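Local coordinates for protein sugar phosphate isomerase/epimerase (PDB 3OBE) that probably acts as an isomerase or epimerase on sugar-type substrates and is built as a xylose isomerase-like TIM barrel, at residues F56-D61 with T120-E125; E114-A119 with N153-I158. All coordinates share one frame; numbering follows the deposited sequence. Where two conformers were deposited one is given.

Contact 1 (F56-D61 with T120-E125). With EOH (ethanol), chain G.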
loop_
_atom_site.group_PDB
_atom_site.type_symbol
_atom_site.label_atom_id
_atom_site.label_comp_id
_atom_site.label_asym_id
_atom_site.label_seq_id
_atom_site.Cartn_x
_atom_site.Cartn_y
_atom_site.Cartn_z
ATOM N N PHE A 56 -9.487 0.147 2.216
ATOM C CA PHE A 56 -9.644 -1.252 1.925
ATOM C C PHE A 56 -11.141 -1.512 1.819
ATOM O O PHE A 56 -11.950 -0.672 2.151
ATOM C CB PHE A 56 -8.978 -2.099 3.022
ATOM C CG PHE A 56 -9.679 -2.029 4.336
ATOM C CD1 PHE A 56 -9.447 -0.996 5.209
ATOM C CD2 PHE A 56 -10.618 -3.005 4.687
ATOM C CE1 PHE A 56 -10.115 -0.940 6.448
ATOM C CE2 PHE A 56 -11.292 -2.941 5.915
ATOM C CZ PHE A 56 -11.039 -1.909 6.773
ATOM N N GLY A 57 -11.507 -2.718 1.402
ATOM C CA GLY A 57 -12.880 -3.178 1.588
ATOM C C GLY A 57 -13.767 -3.090 0.356
ATOM O O GLY A 57 -14.969 -3.321 0.434
ATOM N N TYR A 58 -13.204 -2.686 -0.764
ATOM C CA TYR A 58 -13.965 -2.567 -2.006
ATOM C C TYR A 58 -14.674 -3.869 -2.303
ATOM O O TYR A 58 -14.081 -4.909 -2.201
ATOM C CB TYR A 58 -13.014 -2.268 -3.169
ATOM C CG TYR A 58 -13.699 -2.283 -4.532
ATOM C CD1 TYR A 58 -14.543 -1.257 -4.929
ATOM C CD2 TYR A 58 -13.534 -3.353 -5.413
ATOM C CE1 TYR A 58 -15.159 -1.274 -6.157
ATOM C CE2 TYR A 58 -14.134 -3.367 -6.659
ATOM C CZ TYR A 58 -14.936 -2.337 -7.031
ATOM O OH TYR A 58 -15.573 -2.327 -8.258
ATOM N N ARG A 59 -15.946 -3.805 -2.678
ATOM C CA ARG A 59 -16.695 -5.033 -3.025
ATOM C C ARG A 59 -17.078 -4.940 -4.481
ATOM O O ARG A 59 -17.748 -3.995 -4.867
ATOM C CB ARG A 59 -17.980 -5.156 -2.183
ATOM C CG ARG A 59 -17.747 -5.350 -0.693
ATOM C CD ARG A 59 -17.365 -6.791 -0.355
ATOM N N GLU A 60 -16.649 -5.902 -5.295
ATOM C CA GLU A 60 -16.851 -5.803 -6.728
ATOM C C GLU A 60 -18.301 -6.004 -7.151
ATOM O O GLU A 60 -18.680 -5.567 -8.215
ATOM C CB GLU A 60 -15.920 -6.762 -7.490
ATOM C CG GLU A 60 -16.316 -8.195 -7.405
ATOM C CD GLU A 60 -15.164 -9.102 -7.756
ATOM O OE1 GLU A 60 -14.164 -9.131 -7.015
ATOM O OE2 GLU A 60 -15.247 -9.747 -8.805
ATOM N N ASP A 61 -19.134 -6.637 -6.336
ATOM C CA ASP A 61 -20.537 -6.857 -6.764
ATOM C C ASP A 61 -21.334 -5.564 -6.644
ATOM O O ASP A 61 -22.074 -5.218 -7.573
ATOM C CB ASP A 61 -21.223 -8.012 -6.007
ATOM C CG ASP A 61 -21.218 -7.842 -4.505
ATOM O OD1 ASP A 61 -20.272 -7.259 -3.919
ATOM O OD2 ASP A 61 -22.190 -8.322 -3.881
ATOM N N THR A 120 -12.005 0.935 -11.310
ATOM C CA THR A 120 -11.419 2.239 -11.654
ATOM C C THR A 120 -12.513 3.309 -11.686
ATOM O O THR A 120 -12.325 4.405 -11.145
ATOM C CB THR A 120 -10.685 2.172 -12.993
ATOM O OG1 THR A 120 -9.604 1.207 -12.879
ATOM C CG2 THR A 120 -10.192 3.564 -13.438
ATOM N N ASP A 121 -13.659 2.976 -12.274
ATOM C CA ASP A 121 -14.776 3.934 -12.352
ATOM C C ASP A 121 -15.167 4.399 -10.930
ATOM O O ASP A 121 -15.411 5.587 -10.662
ATOM C CB ASP A 121 -15.951 3.317 -13.089
ATOM C CG ASP A 121 -15.713 3.190 -14.602
ATOM O OD1 ASP A 121 -14.810 3.846 -15.167
ATOM O OD2 ASP A 121 -16.452 2.416 -15.217
ATOM N N ILE A 122 -15.234 3.448 -10.008
ATOM C CA ILE A 122 -15.628 3.737 -8.611
ATOM C C ILE A 122 -14.544 4.533 -7.914
ATOM O O ILE A 122 -14.829 5.481 -7.199
ATOM C CB ILE A 122 -15.912 2.439 -7.838
ATOM C CG1 ILE A 122 -17.160 1.736 -8.401
ATOM C CG2 ILE A 122 -15.999 2.670 -6.295
ATOM C CD1 ILE A 122 -18.469 2.462 -8.142
ATOM N N HIS A 123 -13.285 4.191 -8.165
ATOM C CA HIS A 123 -12.192 4.851 -7.474
ATOM C C HIS A 123 -11.919 6.229 -8.067
ATOM O O HIS A 123 -11.396 7.116 -7.355
ATOM C CB HIS A 123 -10.914 3.984 -7.475
ATOM C CG HIS A 123 -10.940 2.870 -6.461
ATOM N ND1 HIS A 123 -11.707 1.734 -6.642
ATOM C CD2 HIS A 123 -10.357 2.746 -5.242
ATOM C CE1 HIS A 123 -11.570 0.952 -5.585
ATOM N NE2 HIS A 123 -10.737 1.524 -4.731
ATOM N N ALA A 124 -12.300 6.456 -9.323
ATOM C CA ALA A 124 -12.212 7.825 -9.893
ATOM C C ALA A 124 -13.193 8.728 -9.142
ATOM O O ALA A 124 -12.885 9.887 -8.763
ATOM C CB ALA A 124 -12.463 7.789 -11.407
ATOM N N GLU A 125 -14.380 8.206 -8.868
ATOM C CA GLU A 125 -15.351 8.938 -8.055
ATOM C C GLU A 125 -14.789 9.252 -6.665
ATOM O O GLU A 125 -15.017 10.349 -6.127
ATOM C CB GLU A 125 -16.646 8.119 -7.852
ATOM C CG GLU A 125 -17.562 7.816 -8.999
ATOM C CD GLU A 125 -18.749 6.896 -8.532
ATOM O OE1 GLU A 125 -18.551 5.993 -7.685
ATOM O OE2 GLU A 125 -19.881 7.097 -8.975
HETATM C C1 EOH G . -13.530 0.091 4.483
HETATM C C2 EOH G . -13.946 0.299 5.911
HETATM O O EOH G . -13.023 1.245 3.864
#

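Contact 2 (E114-A119 with N153-I158)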
loop_
_atom_site.group_PDB
_atom_site.type_symbol
_atom_site.label_atom_id
_atom_site.label_comp_id
_atom_site.label_asym_id
_atom_site.label_seq_id
_atom_site.Cartn_x
_atom_site.Cartn_y
_atom_site.Cartn_z
ATOM N N GLU A 114 -12.444 -6.735 -16.537
ATOM C CA GLU A 114 -13.781 -6.237 -16.101
ATOM C C GLU A 114 -13.761 -5.781 -14.657
ATOM O O GLU A 114 -14.303 -4.719 -14.337
ATOM C CB GLU A 114 -14.895 -7.276 -16.324
ATOM C CG GLU A 114 -15.184 -7.520 -17.786
ATOM C CD GLU A 114 -15.496 -6.225 -18.578
ATOM O OE1 GLU A 114 -16.287 -5.390 -18.064
ATOM O OE2 GLU A 114 -14.919 -6.029 -19.685
ATOM N N PHE A 115 -13.078 -6.541 -13.802
ATOM C CA PHE A 115 -12.906 -6.167 -12.410
ATOM C C PHE A 115 -12.249 -4.801 -12.333
ATOM O O PHE A 115 -12.715 -3.904 -11.612
ATOM C CB PHE A 115 -12.029 -7.175 -11.653
ATOM C CG PHE A 115 -11.669 -6.725 -10.268
ATOM C CD1 PHE A 115 -12.516 -6.985 -9.200
ATOM C CD2 PHE A 115 -10.494 -5.994 -10.029
ATOM C CE1 PHE A 115 -12.213 -6.527 -7.917
ATOM C CE2 PHE A 115 -10.173 -5.541 -8.769
ATOM C CZ PHE A 115 -11.043 -5.784 -7.695
ATOM N N TRP A 116 -11.119 -4.665 -13.022
ATOM C CA TRP A 116 -10.330 -3.426 -12.890
ATOM C C TRP A 116 -11.024 -2.220 -13.516
ATOM O O TRP A 116 -10.879 -1.109 -13.023
ATOM C CB TRP A 116 -8.909 -3.630 -13.413
ATOM C CG TRP A 116 -8.091 -4.487 -12.488
ATOM C CD1 TRP A 116 -7.641 -5.746 -12.707
ATOM C CD2 TRP A 116 -7.698 -4.162 -11.146
ATOM N NE1 TRP A 116 -6.987 -6.235 -11.613
ATOM C CE2 TRP A 116 -6.998 -5.282 -10.633
ATOM C CE3 TRP A 116 -7.844 -3.041 -10.332
ATOM C CZ2 TRP A 116 -6.449 -5.288 -9.353
ATOM C CZ3 TRP A 116 -7.349 -3.062 -9.073
ATOM C CH2 TRP A 116 -6.662 -4.201 -8.569
ATOM N N LYS A 117 -11.773 -2.438 -14.607
ATOM C CA LYS A 117 -12.518 -1.336 -15.242
ATOM C C LYS A 117 -13.575 -0.798 -14.262
ATOM O O LYS A 117 -13.691 0.420 -14.023
ATOM C CB LYS A 117 -13.148 -1.772 -16.567
ATOM C CG LYS A 117 -12.206 -1.932 -17.693
ATOM C CD LYS A 117 -12.933 -2.537 -18.899
ATOM C CE LYS A 117 -12.031 -2.642 -20.127
ATOM N NZ LYS A 117 -12.848 -2.956 -21.339
ATOM N N LYS A 118 -14.362 -1.690 -13.682
ATOM C CA LYS A 118 -15.399 -1.235 -12.780
ATOM C C LYS A 118 -14.811 -0.585 -11.545
ATOM O O LYS A 118 -15.273 0.506 -11.093
ATOM C CB LYS A 118 -16.333 -2.398 -12.400
ATOM C CG LYS A 118 -17.341 -2.013 -11.365
ATOM C CD LYS A 118 -18.391 -3.112 -11.144
ATOM C CE LYS A 118 -19.483 -2.652 -10.176
ATOM N NZ LYS A 118 -20.176 -1.436 -10.670
ATOM N N ALA A 119 -13.762 -1.215 -11.002
ATOM C CA ALA A 119 -13.113 -0.676 -9.823
ATOM C C ALA A 119 -12.547 0.716 -10.106
ATOM O O ALA A 119 -12.634 1.577 -9.240
ATOM C CB ALA A 119 -12.009 -1.597 -9.300
ATOM N N ASN A 153 -0.165 -5.621 -15.834
ATOM C CA ASN A 153 -0.032 -4.648 -16.916
ATOM C C ASN A 153 -1.386 -4.172 -17.438
ATOM O O ASN A 153 -1.622 -2.978 -17.545
ATOM C CB ASN A 153 0.807 -5.190 -18.043
ATOM C CG ASN A 153 2.288 -5.076 -17.793
ATOM O OD1 ASN A 153 2.751 -4.280 -17.000
ATOM N ND2 ASN A 153 3.058 -5.889 -18.524
ATOM N N ARG A 154 -2.280 -5.112 -17.700
ATOM C CA ARG A 154 -3.590 -4.783 -18.209
ATOM C C ARG A 154 -4.366 -3.980 -17.204
ATOM O O ARG A 154 -5.058 -3.074 -17.565
ATOM C CB ARG A 154 -4.360 -6.054 -18.623
ATOM C CG ARG A 154 -3.778 -6.722 -19.889
ATOM C CD ARG A 154 -4.278 -8.158 -20.001
ATOM N NE ARG A 154 -5.662 -8.224 -20.445
ATOM C CZ ARG A 154 -6.083 -8.741 -21.601
ATOM N NH1 ARG A 154 -5.238 -9.249 -22.481
ATOM N NH2 ARG A 154 -7.381 -8.771 -21.859
ATOM N N ALA A 155 -4.255 -4.325 -15.932
ATOM C CA ALA A 155 -4.916 -3.544 -14.879
ATOM C C ALA A 155 -4.407 -2.112 -14.860
ATOM O O ALA A 155 -5.193 -1.147 -14.755
ATOM C CB ALA A 155 -4.686 -4.194 -13.537
ATOM N N GLY A 156 -3.089 -1.957 -14.947
ATOM C CA GLY A 156 -2.492 -0.630 -14.896
ATOM C C GLY A 156 -2.830 0.234 -16.087
ATOM O O GLY A 156 -2.960 1.448 -15.963
ATOM N N GLU A 157 -2.964 -0.372 -17.252
ATOM C CA GLU A 157 -3.344 0.407 -18.417
ATOM C C GLU A 157 -4.742 0.957 -18.190
ATOM O O GLU A 157 -5.034 2.113 -18.475
ATOM C CB GLU A 157 -3.303 -0.415 -19.712
ATOM C CG GLU A 157 -3.741 0.413 -20.934
ATOM C CD GLU A 157 -3.383 -0.217 -22.278
ATOM O OE1 GLU A 157 -2.826 -1.344 -22.278
ATOM O OE2 GLU A 157 -3.677 0.420 -23.320
ATOM N N ILE A 158 -5.591 0.128 -17.620
ATOM C CA ILE A 158 -6.972 0.495 -17.360
ATOM C C ILE A 158 -7.064 1.639 -16.344
ATOM O O ILE A 158 -7.809 2.588 -16.572
ATOM C CB ILE A 158 -7.790 -0.778 -16.891
ATOM C CG1 ILE A 158 -8.115 -1.650 -18.089
ATOM C CG2 ILE A 158 -9.143 -0.370 -16.222
ATOM C CD1 ILE A 158 -8.469 -3.132 -17.697
#

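Contact 1 (F56-D61 with T120-E125)
Tyr58, in the irregular loop 56-61, and Ile122, on helix 109-126, form the closest backbone pair, yet their CA atoms stand 9.3 Å apart, and side chains alone bridge the distance. In this TIM barrel the loop follows strand 52-55, and Tyr58 carries its packing against 120-125. Tyr58 has its CG anti to the backbone N (chi1 174°), which sends the ring across to the helix. Within 120-125 it meets two neighbours. At the ring edge, near its plane, CE1 of Tyr58 lies 4.0 Å from CG2 of Ile122, an apolar contact. The imidazole of His123 approaches obliquely, the two ring planes inclined at 55° and their centroids 5.4 Å apart. Both imidazole nitrogens are engaged within the chain, ND1 with Ala119 O and NE2 with Ser95 OG, which fixes the rotation of the ring and leaves CE1, between them, as the atom that meets Tyr58. Phe65 adds an edge-to-face ring contact to His123. Two residues before Tyr58, where the loop leaves strand 52-55, an ethanol, probably from the crystallisation liquor and also hydrogen-bonded to Tyr81 OH, lies over one face of Phe56, with C1 3.9 Å above the ring centre. The ethanol O gives a weak hydrogen bond of 2.8 Å to Phe56 O.

Contact 2 (E114-A119 with N153-I158)
Trp116 turns its CG anti to the carbonyl carbon (chi1 -72°), and Ile158 has its CG2 anti to the backbone N, torsions that bring the indole over Ala155 and a methyl group against the backbone of helix 109-126. The indole offers a flat face to Ala155, whose CB sits over the five-membered ring of Trp116, 3.5 Å from the centroid and 12° off the normal, a CH-pi contact in which CD1 of Trp116 is the nearest atom to that methyl, at 3.4 Å. Phe115 CD2 covers the opposite face of the indole, 3.5 Å above the plane, so the ring is held flat between a methyl and a phenyl edge; Trp166 adds an edge-to-face contact. Were Trp116 replaced by an alanine, a gap would probably open between the helices, leaving the methyl of Ala155 and the edge of Phe115 without the flat surface they press on. One turn on, Ile158, which buries at least as much as the indole, brings CG2 to 3.6 Å from Lys117 CA and also packs near Trp116 O. The extended Lys117 side chain crosses that of Ile158 at about a right angle, its CG 3.7 Å from Ile158 CG2, so the aliphatic root of the lysine helps cover the isoleucine. Beside this apolar seam, Arg154 forms a salt bridge with Asp113. The axes of segments 114-119 and 153-158 approach to 9.2 Å, crossing at -25°, the near-parallel packing of successive outer helices in a TIM barrel, here joined through strand 130-133 in an alpha-beta-alpha succession.

How the contacts relate
Helix 109-126 is common to both contacts, whose centres lie about 11 Å apart on the same side of the chain's centre. Contact 2 uses its middle, against helix 142-160, while contact 1 uses its C-terminal part, against the loop after strand 52-55. Along the chain the segments alternate: 56-61, 114-119, 120-125, then 153-158. The two contacts also touch directly: Tyr58 OH packs 3.4 Å from Ala119 CA, and Glu60 OE1 lies 3.4 Å from Phe115 CE1. One outer helix of the TIM barrel thus packs against the next helix and against the loop that follows strand 52-55, bringing together a loop and a helix that are distant in sequence.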